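Local coordinates for protein alpha-1,4-endofucoidanase (Mariniflexile fucanivorans, PDB 6DLH) that hydrolyses alpha-1,4-linked fucoidan internally as a retaining glycoside hydrolase of family 107, its catalytic domain followed by putative Ig-like domains, at residues A[100-105]-A[119-124]; A[359-364]-A[401-406]; A[243-248]-A[285-290]. One frame throughout, in Å; residues are numbered along the deposited sequence.

Interaction 1. Residues A[100-105]-A[119-124]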
loop_
_atom_site.group_PDB
_atom_site.type_symbol
_atom_site.label_atom_id
_atom_site.label_comp_id
_atom_site.label_asym_id
_atom_site.label_seq_id
_atom_site.Cartn_x
_atom_site.Cartn_y
_atom_site.Cartn_z
ATOM N N PRO A 100 1.442 -13.097 11.932
ATOM C CA PRO A 100 1.780 -14.515 12.103
ATOM C C PRO A 100 0.681 -15.480 11.659
ATOM O O PRO A 100 0.942 -16.419 10.903
ATOM C CB PRO A 100 1.963 -14.642 13.625
ATOM C CG PRO A 100 2.420 -13.268 14.069
ATOM C CD PRO A 100 1.701 -12.305 13.148
ATOM N N ILE A 101 -0.548 -15.228 12.131
ATOM C CA ILE A 101 -1.697 -16.078 11.855
ATOM C C ILE A 101 -1.975 -16.112 10.351
ATOM O O ILE A 101 -2.176 -17.186 9.787
ATOM C CB ILE A 101 -2.928 -15.640 12.676
ATOM C CG1 ILE A 101 -2.584 -15.451 14.159
ATOM C CG2 ILE A 101 -4.083 -16.615 12.482
ATOM C CD1 ILE A 101 -3.734 -14.967 15.017
ATOM N N ILE A 102 -1.962 -14.939 9.700
ATOM C CA ILE A 102 -2.299 -14.862 8.285
ATOM C C ILE A 102 -1.205 -15.540 7.458
ATOM O O ILE A 102 -1.489 -16.143 6.421
ATOM C CB ILE A 102 -2.558 -13.409 7.823
ATOM C CG1 ILE A 102 -3.694 -12.740 8.605
ATOM C CG2 ILE A 102 -2.809 -13.362 6.321
ATOM C CD1 ILE A 102 -3.874 -11.264 8.307
ATOM N N GLU A 103 0.048 -15.418 7.918
ATOM C CA GLU A 103 1.182 -15.996 7.209
ATOM C C GLU A 103 1.118 -17.525 7.264
ATOM O O GLU A 103 1.435 -18.192 6.280
ATOM C CB GLU A 103 2.506 -15.423 7.721
ATOM C CG GLU A 103 3.662 -15.687 6.771
ATOM C CD GLU A 103 4.958 -14.935 7.031
ATOM O OE1 GLU A 103 4.991 -14.076 7.949
ATOM O OE2 GLU A 103 5.937 -15.213 6.307
ATOM N N SER A 104 0.677 -18.063 8.411
ATOM C CA SER A 104 0.521 -19.500 8.593
ATOM C C SER A 104 -0.449 -20.081 7.561
ATOM O O SER A 104 -0.227 -21.183 7.059
ATOM C CB SER A 104 0.081 -19.826 9.994
ATOM O OG SER A 104 -1.332 -19.773 10.092
ATOM N N LEU A 105 -1.510 -19.323 7.252
ATOM C CA LEU A 105 -2.540 -19.725 6.307
ATOM C C LEU A 105 -1.928 -19.978 4.931
ATOM O O LEU A 105 -2.544 -20.622 4.084
ATOM C CB LEU A 105 -3.575 -18.601 6.210
ATOM C CG LEU A 105 -4.800 -18.703 7.118
ATOM C CD1 LEU A 105 -4.461 -18.328 8.553
ATOM C CD2 LEU A 105 -5.905 -17.800 6.595
ATOM N N LEU A 119 -0.931 -16.606 -0.268
ATOM C CA LEU A 119 -0.264 -15.667 0.622
ATOM C C LEU A 119 -0.960 -14.308 0.534
ATOM O O LEU A 119 -0.942 -13.663 -0.515
ATOM C CB LEU A 119 1.228 -15.582 0.279
ATOM C CG LEU A 119 2.043 -14.598 1.123
ATOM C CD1 LEU A 119 2.078 -15.002 2.592
ATOM C CD2 LEU A 119 3.453 -14.428 0.572
ATOM N N VAL A 120 -1.581 -13.892 1.644
ATOM C CA VAL A 120 -2.452 -12.727 1.633
ATOM C C VAL A 120 -1.968 -11.716 2.663
ATOM O O VAL A 120 -2.734 -10.872 3.122
ATOM C CB VAL A 120 -3.945 -13.078 1.825
ATOM C CG1 VAL A 120 -4.562 -13.685 0.576
ATOM C CG2 VAL A 120 -4.212 -13.945 3.047
ATOM N N ALA A 121 -0.686 -11.823 3.023
ATOM C CA ALA A 121 0.012 -10.759 3.723
ATOM C C ALA A 121 1.441 -10.681 3.191
ATOM O O ALA A 121 1.884 -11.573 2.468
ATOM C CB ALA A 121 -0.029 -10.985 5.216
ATOM N N PRO A 122 2.191 -9.594 3.484
ATOM C CA PRO A 122 3.636 -9.587 3.252
ATOM C C PRO A 122 4.318 -10.454 4.312
ATOM O O PRO A 122 3.972 -10.378 5.492
ATOM C CB PRO A 122 3.995 -8.107 3.445
ATOM C CG PRO A 122 2.962 -7.601 4.433
ATOM C CD PRO A 122 1.693 -8.328 4.047
ATOM N N ARG A 123 5.287 -11.273 3.874
ATOM C CA ARG A 123 6.025 -12.166 4.761
ATOM C C ARG A 123 6.753 -11.337 5.817
ATOM O O ARG A 123 7.479 -10.402 5.487
ATOM C CB ARG A 123 7.008 -13.037 3.972
ATOM C CG ARG A 123 6.363 -13.988 2.974
ATOM C CD ARG A 123 7.387 -14.547 2.007
ATOM N NE ARG A 123 7.575 -13.736 0.810
ATOM C CZ ARG A 123 7.564 -14.198 -0.442
ATOM N NH1 ARG A 123 7.428 -15.490 -0.681
ATOM N NH2 ARG A 123 7.705 -13.362 -1.457
ATOM N N GLU A 124 6.543 -11.692 7.088
ATOM C CA GLU A 124 7.027 -10.913 8.219
ATOM C C GLU A 124 8.540 -10.711 8.138
ATOM O O GLU A 124 9.070 -9.745 8.685
ATOM C CB GLU A 124 6.646 -11.609 9.528
ATOM C CG GLU A 124 6.087 -10.667 10.581
ATOM C CD GLU A 124 7.086 -9.767 11.288
ATOM O OE1 GLU A 124 8.262 -10.155 11.390
ATOM O OE2 GLU A 124 6.680 -8.681 11.747
HETATM O O HOH W 1 -1.606 -16.313 3.553
#

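Interaction 2. Residues A[359-364]-A[401-406]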
loop_
_atom_site.group_PDB
_atom_site.type_symbol
_atom_site.label_atom_id
_atom_site.label_comp_id
_atom_site.label_asym_id
_atom_site.label_seq_id
_atom_site.Cartn_x
_atom_site.Cartn_y
_atom_site.Cartn_z
ATOM N N LEU A 359 -15.633 16.090 -11.934
ATOM C CA LEU A 359 -15.925 17.491 -11.646
ATOM C C LEU A 359 -14.981 18.378 -12.458
ATOM O O LEU A 359 -13.846 17.997 -12.734
ATOM C CB LEU A 359 -15.753 17.760 -10.144
ATOM C CG LEU A 359 -16.739 17.052 -9.213
ATOM C CD1 LEU A 359 -16.534 17.451 -7.758
ATOM C CD2 LEU A 359 -18.183 17.313 -9.629
ATOM N N THR A 360 -15.462 19.562 -12.848
ATOM C CA THR A 360 -14.595 20.584 -13.412
ATOM C C THR A 360 -13.693 21.093 -12.289
ATOM O O THR A 360 -14.011 20.904 -11.118
ATOM C CB THR A 360 -15.400 21.760 -13.983
ATOM O OG1 THR A 360 -16.100 22.341 -12.882
ATOM C CG2 THR A 360 -16.362 21.376 -15.090
ATOM N N ASP A 361 -12.591 21.760 -12.655
ATOM C CA ASP A 361 -11.698 22.371 -11.684
ATOM C C ASP A 361 -12.505 23.251 -10.733
ATOM O O ASP A 361 -12.354 23.140 -9.519
ATOM C CB ASP A 361 -10.578 23.176 -12.359
ATOM C CG ASP A 361 -9.638 22.356 -13.227
ATOM O OD1 ASP A 361 -9.758 21.115 -13.225
ATOM O OD2 ASP A 361 -8.772 22.973 -13.889
ATOM N N GLU A 362 -13.356 24.121 -11.289
ATOM C CA GLU A 362 -14.173 25.034 -10.497
ATOM C C GLU A 362 -15.084 24.261 -9.536
ATOM O O GLU A 362 -15.221 24.636 -8.374
ATOM C CB GLU A 362 -14.995 25.950 -11.409
ATOM C CG GLU A 362 -15.816 26.980 -10.651
ATOM N N GLN A 363 -15.742 23.208 -10.034
ATOM C CA GLN A 363 -16.641 22.409 -9.212
ATOM C C GLN A 363 -15.851 21.709 -8.105
ATOM O O GLN A 363 -16.304 21.666 -6.966
ATOM C CB GLN A 363 -17.415 21.399 -10.065
ATOM C CG GLN A 363 -18.577 22.005 -10.847
ATOM C CD GLN A 363 -19.040 21.068 -11.939
ATOM O OE1 GLN A 363 -18.400 20.058 -12.225
ATOM N NE2 GLN A 363 -20.161 21.398 -12.568
ATOM N N PHE A 364 -14.657 21.190 -8.436
ATOM C CA PHE A 364 -13.855 20.466 -7.462
ATOM C C PHE A 364 -13.532 21.348 -6.258
ATOM O O PHE A 364 -13.698 20.920 -5.116
ATOM C CB PHE A 364 -12.571 19.915 -8.084
ATOM C CG PHE A 364 -11.858 18.944 -7.176
ATOM C CD1 PHE A 364 -12.205 17.602 -7.163
ATOM C CD2 PHE A 364 -10.862 19.378 -6.310
ATOM C CE1 PHE A 364 -11.569 16.708 -6.305
ATOM C CE2 PHE A 364 -10.230 18.489 -5.449
ATOM C CZ PHE A 364 -10.582 17.152 -5.453
ATOM N N ALA A 401 -5.546 15.132 -11.301
ATOM C CA ALA A 401 -5.906 15.102 -9.891
ATOM C C ALA A 401 -5.008 16.063 -9.118
ATOM O O ALA A 401 -5.500 16.804 -8.272
ATOM C CB ALA A 401 -5.836 13.690 -9.353
ATOM N N LEU A 402 -3.703 16.065 -9.444
ATOM C CA LEU A 402 -2.750 17.013 -8.883
ATOM C C LEU A 402 -3.201 18.437 -9.206
ATOM O O LEU A 402 -3.261 19.285 -8.314
ATOM C CB LEU A 402 -1.337 16.724 -9.415
ATOM C CG LEU A 402 -0.225 17.647 -8.892
ATOM C CD1 LEU A 402 -0.075 17.538 -7.383
ATOM C CD2 LEU A 402 1.109 17.345 -9.549
ATOM N N ASN A 403 -3.549 18.678 -10.479
ATOM C CA ASN A 403 -4.055 19.967 -10.932
ATOM C C ASN A 403 -5.181 20.447 -10.011
ATOM O O ASN A 403 -5.107 21.539 -9.446
ATOM C CB ASN A 403 -4.503 19.883 -12.394
ATOM C CG ASN A 403 -5.229 21.119 -12.877
ATOM O OD1 ASN A 403 -4.620 22.172 -13.045
ATOM N ND2 ASN A 403 -6.525 20.996 -13.131
ATOM N N GLN A 404 -6.206 19.603 -9.827
ATOM C CA GLN A 404 -7.388 19.988 -9.070
ATOM C C GLN A 404 -7.046 20.245 -7.601
ATOM O O GLN A 404 -7.520 21.217 -7.009
ATOM C CB GLN A 404 -8.505 18.955 -9.253
ATOM C CG GLN A 404 -8.955 18.785 -10.703
ATOM C CD GLN A 404 -10.306 18.118 -10.826
ATOM O OE1 GLN A 404 -10.594 17.119 -10.159
ATOM N NE2 GLN A 404 -11.147 18.659 -11.697
ATOM N N PHE A 405 -6.212 19.369 -7.026
ATOM C CA PHE A 405 -5.752 19.475 -5.649
ATOM C C PHE A 405 -4.914 20.734 -5.430
ATOM O O PHE A 405 -5.022 21.375 -4.388
ATOM C CB PHE A 405 -5.055 18.178 -5.210
ATOM C CG PHE A 405 -5.855 17.396 -4.199
ATOM C CD1 PHE A 405 -6.878 16.554 -4.598
ATOM C CD2 PHE A 405 -5.624 17.549 -2.841
ATOM C CE1 PHE A 405 -7.643 15.869 -3.661
ATOM C CE2 PHE A 405 -6.388 16.865 -1.904
ATOM C CZ PHE A 405 -7.395 16.018 -2.316
ATOM N N GLU A 406 -4.103 21.107 -6.429
ATOM C CA GLU A 406 -3.292 22.313 -6.343
ATOM C C GLU A 406 -4.175 23.562 -6.359
ATOM O O GLU A 406 -3.968 24.471 -5.559
ATOM C CB GLU A 406 -2.227 22.338 -7.441
ATOM C CG GLU A 406 -1.056 21.404 -7.183
ATOM C CD GLU A 406 -0.069 21.809 -6.100
ATOM O OE1 GLU A 406 -0.310 22.829 -5.419
ATOM O OE2 GLU A 406 0.946 21.102 -5.943
HETATM O O HOH W 2 -13.007 15.826 -10.386
#

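Interaction 3. Residues A[243-248]-A[285-290]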
loop_
_atom_site.group_PDB
_atom_site.type_symbol
_atom_site.label_atom_id
_atom_site.label_comp_id
_atom_site.label_asym_id
_atom_site.label_seq_id
_atom_site.Cartn_x
_atom_site.Cartn_y
_atom_site.Cartn_z
ATOM N N GLU A 243 -29.914 1.566 19.491
ATOM C CA GLU A 243 -29.045 2.210 20.469
ATOM C C GLU A 243 -28.785 1.263 21.643
ATOM O O GLU A 243 -28.269 1.667 22.686
ATOM C CB GLU A 243 -29.554 3.603 20.853
ATOM C CG GLU A 243 -30.677 3.613 21.877
ATOM C CD GLU A 243 -31.349 4.967 22.046
ATOM O OE1 GLU A 243 -30.638 5.962 22.316
ATOM O OE2 GLU A 243 -32.582 5.028 21.889
ATOM N N ASP A 244 -29.117 -0.016 21.435
ATOM C CA ASP A 244 -28.857 -1.070 22.399
ATOM C C ASP A 244 -27.527 -1.737 22.061
ATOM O O ASP A 244 -27.393 -2.382 21.024
ATOM C CB ASP A 244 -30.014 -2.074 22.441
ATOM C CG ASP A 244 -29.991 -3.001 23.647
ATOM O OD1 ASP A 244 -28.951 -3.042 24.346
ATOM O OD2 ASP A 244 -31.020 -3.678 23.881
ATOM N N VAL A 245 -26.562 -1.599 22.979
ATOM C CA VAL A 245 -25.211 -2.113 22.817
ATOM C C VAL A 245 -25.250 -3.599 22.464
ATOM O O VAL A 245 -24.360 -4.096 21.777
ATOM C CB VAL A 245 -24.352 -1.826 24.066
ATOM C CG1 VAL A 245 -24.871 -2.537 25.308
ATOM C CG2 VAL A 245 -22.881 -2.136 23.831
ATOM N N ASN A 246 -26.302 -4.292 22.918
ATOM C CA ASN A 246 -26.461 -5.720 22.695
ATOM C C ASN A 246 -26.816 -5.999 21.235
ATOM O O ASN A 246 -26.731 -7.140 20.781
ATOM C CB ASN A 246 -27.483 -6.327 23.660
ATOM C CG ASN A 246 -27.004 -6.313 25.098
ATOM O OD1 ASN A 246 -26.255 -7.192 25.517
ATOM N ND2 ASN A 246 -27.426 -5.312 25.855
ATOM N N ASP A 247 -27.212 -4.953 20.499
ATOM C CA ASP A 247 -27.540 -5.106 19.090
ATOM C C ASP A 247 -26.304 -4.891 18.215
ATOM O O ASP A 247 -26.295 -5.302 17.056
ATOM C CB ASP A 247 -28.713 -4.211 18.681
ATOM C CG ASP A 247 -30.012 -4.557 19.390
ATOM O OD1 ASP A 247 -30.215 -5.748 19.703
ATOM O OD2 ASP A 247 -30.809 -3.634 19.624
ATOM N N GLN A 248 -25.266 -4.261 18.784
ATOM C CA GLN A 248 -24.104 -3.827 18.019
ATOM C C GLN A 248 -22.822 -4.379 18.642
ATOM O O GLN A 248 -21.946 -3.610 19.037
ATOM C CB GLN A 248 -24.046 -2.299 17.982
ATOM C CG GLN A 248 -25.345 -1.635 17.547
ATOM C CD GLN A 248 -25.242 -0.130 17.537
ATOM O OE1 GLN A 248 -24.254 0.454 17.978
ATOM N NE2 GLN A 248 -26.278 0.516 17.027
ATOM N N THR A 285 -23.866 4.427 14.595
ATOM C CA THR A 285 -23.894 3.398 15.618
ATOM C C THR A 285 -23.260 3.979 16.878
ATOM O O THR A 285 -22.867 5.144 16.896
ATOM C CB THR A 285 -23.170 2.119 15.184
ATOM O OG1 THR A 285 -21.781 2.421 15.045
ATOM C CG2 THR A 285 -23.731 1.509 13.920
ATOM N N LEU A 286 -23.161 3.157 17.929
ATOM C CA LEU A 286 -22.543 3.595 19.170
ATOM C C LEU A 286 -21.026 3.690 18.994
ATOM O O LEU A 286 -20.327 4.145 19.897
ATOM C CB LEU A 286 -22.921 2.620 20.292
ATOM C CG LEU A 286 -24.382 2.664 20.753
ATOM C CD1 LEU A 286 -24.778 1.357 21.423
ATOM C CD2 LEU A 286 -24.644 3.845 21.678
ATOM N N PHE A 287 -20.523 3.286 17.820
ATOM C CA PHE A 287 -19.088 3.106 17.649
ATOM C C PHE A 287 -18.539 3.946 16.494
ATOM O O PHE A 287 -17.350 3.870 16.195
ATOM C CB PHE A 287 -18.740 1.612 17.601
ATOM C CG PHE A 287 -19.210 0.856 18.819
ATOM C CD1 PHE A 287 -18.557 0.995 20.037
ATOM C CD2 PHE A 287 -20.335 0.046 18.763
ATOM C CE1 PHE A 287 -19.007 0.323 21.165
ATOM C CE2 PHE A 287 -20.788 -0.620 19.892
ATOM C CZ PHE A 287 -20.124 -0.480 21.091
ATOM N N ASP A 288 -19.401 4.771 15.881
ATOM C CA ASP A 288 -19.008 5.698 14.830
ATOM C C ASP A 288 -18.542 7.016 15.447
ATOM O O ASP A 288 -19.292 7.662 16.173
ATOM C CB ASP A 288 -20.168 5.957 13.866
ATOM C CG ASP A 288 -20.392 4.851 12.853
ATOM O OD1 ASP A 288 -19.523 4.682 11.960
ATOM O OD2 ASP A 288 -21.436 4.176 12.953
ATOM N N ASP A 289 -17.302 7.412 15.138
ATOM C CA ASP A 289 -16.800 8.726 15.506
ATOM C C ASP A 289 -17.052 9.692 14.353
ATOM O O ASP A 289 -17.149 10.896 14.566
ATOM C CB ASP A 289 -15.310 8.690 15.865
ATOM C CG ASP A 289 -15.001 7.865 17.102
ATOM O OD1 ASP A 289 -15.293 8.350 18.213
ATOM O OD2 ASP A 289 -14.479 6.751 16.944
ATOM N N TYR A 290 -17.127 9.148 13.131
ATOM C CA TYR A 290 -17.453 9.938 11.951
ATOM C C TYR A 290 -18.263 9.099 10.970
ATOM O O TYR A 290 -18.295 7.872 11.070
ATOM C CB TYR A 290 -16.193 10.531 11.306
ATOM C CG TYR A 290 -15.225 9.560 10.676
ATOM C CD1 TYR A 290 -14.473 8.678 11.445
ATOM C CD2 TYR A 290 -15.017 9.559 9.306
ATOM C CE1 TYR A 290 -13.565 7.800 10.871
ATOM C CE2 TYR A 290 -14.107 8.693 8.714
ATOM C CZ TYR A 290 -13.376 7.816 9.498
ATOM O OH TYR A 290 -12.485 6.967 8.910
#

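Interaction 1. Residues A[100-105]-A[119-124]
Carboxylate oxygen OE1 of E103 receives the backbone N-H of E124, with N and OE1 3.0 Å apart and the N-H...O angle a nearly straight 170°. The donor comes from above the carboxylate plane, 37° out of it. With CG anti to its backbone N (chi1 -164°) and the rest of the chain extended, E103 spans the gap from the helix to the loop; glutamate suits this place because a long side chain ending in an acceptor can meet a backbone N-H that belongs to no helix or strand. The other oxygen, OE2, lies against the aliphatic part of R123, 3.4 Å from its CB. The guanidinium of R123 turns off to a salt bridge with E61.

The preceding residue, I102, supplies the apolar half. Its CG2 methyl sits 3.6 Å from CG2 of V120 and 3.8 Å from CB of A121, so a branched side chain packs on another branched residue and a small one where the loop passes close to the helix. Water 1 closes this end, donating to I102 O at 2.9 Å and accepting from V120 N.

The short helix 100-104 is thus tied to the loop leading toward helix 129-139. It follows strand 80-84 of the seven-stranded parallel sheet, a region consistent with the catalytic domain, far from the calcium sites. Its I101 and I102 pack against helix 198-216, while helix 168-176 receives I101, L105 and V120.

Interaction 2. Residues A[359-364]-A[401-406]
Q404 turns its CG away from its own carbonyl carbon, beside the backbone N (chi1 -60°), and its extended chain carries the amide from helix 399-415 to the start of helix 361-372. F364 swings CG to the side away from its backbone N (chi1 -169°), which turns one ring face to the glutamine stem. Both hydrogens of Q404 NE2 are used: the nitrogen donates to L359 O at 3.0 Å and to D361 OD1 at 3.2 Å. Both acceptors lie close to the amide plane, but they are met differently, D361 OD1 through its anti lone pair and L359 O from a donor above its carbonyl plane. A second amide, that of N403, gives its ND2 to D361 OD2 at 3.1 Å, here from above the carboxylate plane. The short aspartate therefore bridges two successive residues of the other helix.

Along the glutamine stem the contact turns apolar, although OE1 of Q404 also lies 3.4 Å from CD1 of F364. CB of Q404 makes a CH-pi contact over one face of the F364 ring, 4.1 Å from the centroid, and CZ of F364 reaches CE1 of F405 at 3.7 Å, the two ring planes inclined at 53°. F405 also packs on L46 and M48 of strand 46-49, its side chain about 9 Å from the calcium ion bound by T77 and D79. T360 and Q363 form a capping box that closes the N-terminus of helix 361-372.

The amide oxygen of Q404 accepts from Q346 NE2 and appears to accept from water 2 as well. Glutamine thus suits a buried junction needing donor and acceptor but no charge. The two amides, and perhaps the nearby helix N-terminus, would be expected to favour an ionised D361.

Interaction 3. Residues A[243-248]-A[285-290]
E243 touches L286 through its backbone, its carbonyl O lying 3.7 Å from the CD1 methyl of L286, while its carboxylate bonds to W334. Its side chain also lies next to R332, a ligand of a calcium ion seen in this structure. D244 then turns the chain: its OD1 accepts from N246 N in an Asx turn and also from N246 ND2, both donors arriving from the same face of the carboxylate. An aspartate suits such a bend because its short side chain can reach the backbone N-H two residues on. V245 adds apolar surface, with CB 4.2 Å from CD1 of L286 and CG2 at the edge of the F287 ring, near its plane.

The polar link comes with Q248. Its extended side chain places OE1 2.9 Å from L286 N, and the N-H points at it at 172°, in the carbonyl plane and on a lone pair. The same oxygen rests 3.4 Å from CB of T285, and Q248 O lies 3.3 Å from CE2 of F287. T285 to D288 form a braced type I beta turn: D288 OD2 accepts from both N and OG1 of T285, while T285 OG1 accepts from F287 N in an ST turn. Threonine serves here as both donor and acceptor.

Q248 occupies the N-cap position of helix 249-259, so the contact joins the approach to that helix with the loop after strand 266-269. F287 packs against Y251, Q252 and A255 of the helix and F269 of the strand, and D288 bonds to F269 N.

Overall arrangement
All three contacts are partly buried and none touches another, the nearest pair, interactions 2 and 3, being about 15 Å apart between nearest atoms. Interactions 1 and 2 lie on opposite sides of the chain's centre. Interaction 2 alone joins two helices, and it has the most hydrogen bonds between its segments, three against one in each of the others; interaction 1 joins a helix to a loop, and interaction 3 joins two loops. In the latter two, a single side-chain oxygen takes a backbone N-H, that of a carboxylate, probably charged, in interaction 1 and of an amide in interaction 3. Separate calcium sites lie near interactions 2 and 3, whereas interaction 1 is remote from them.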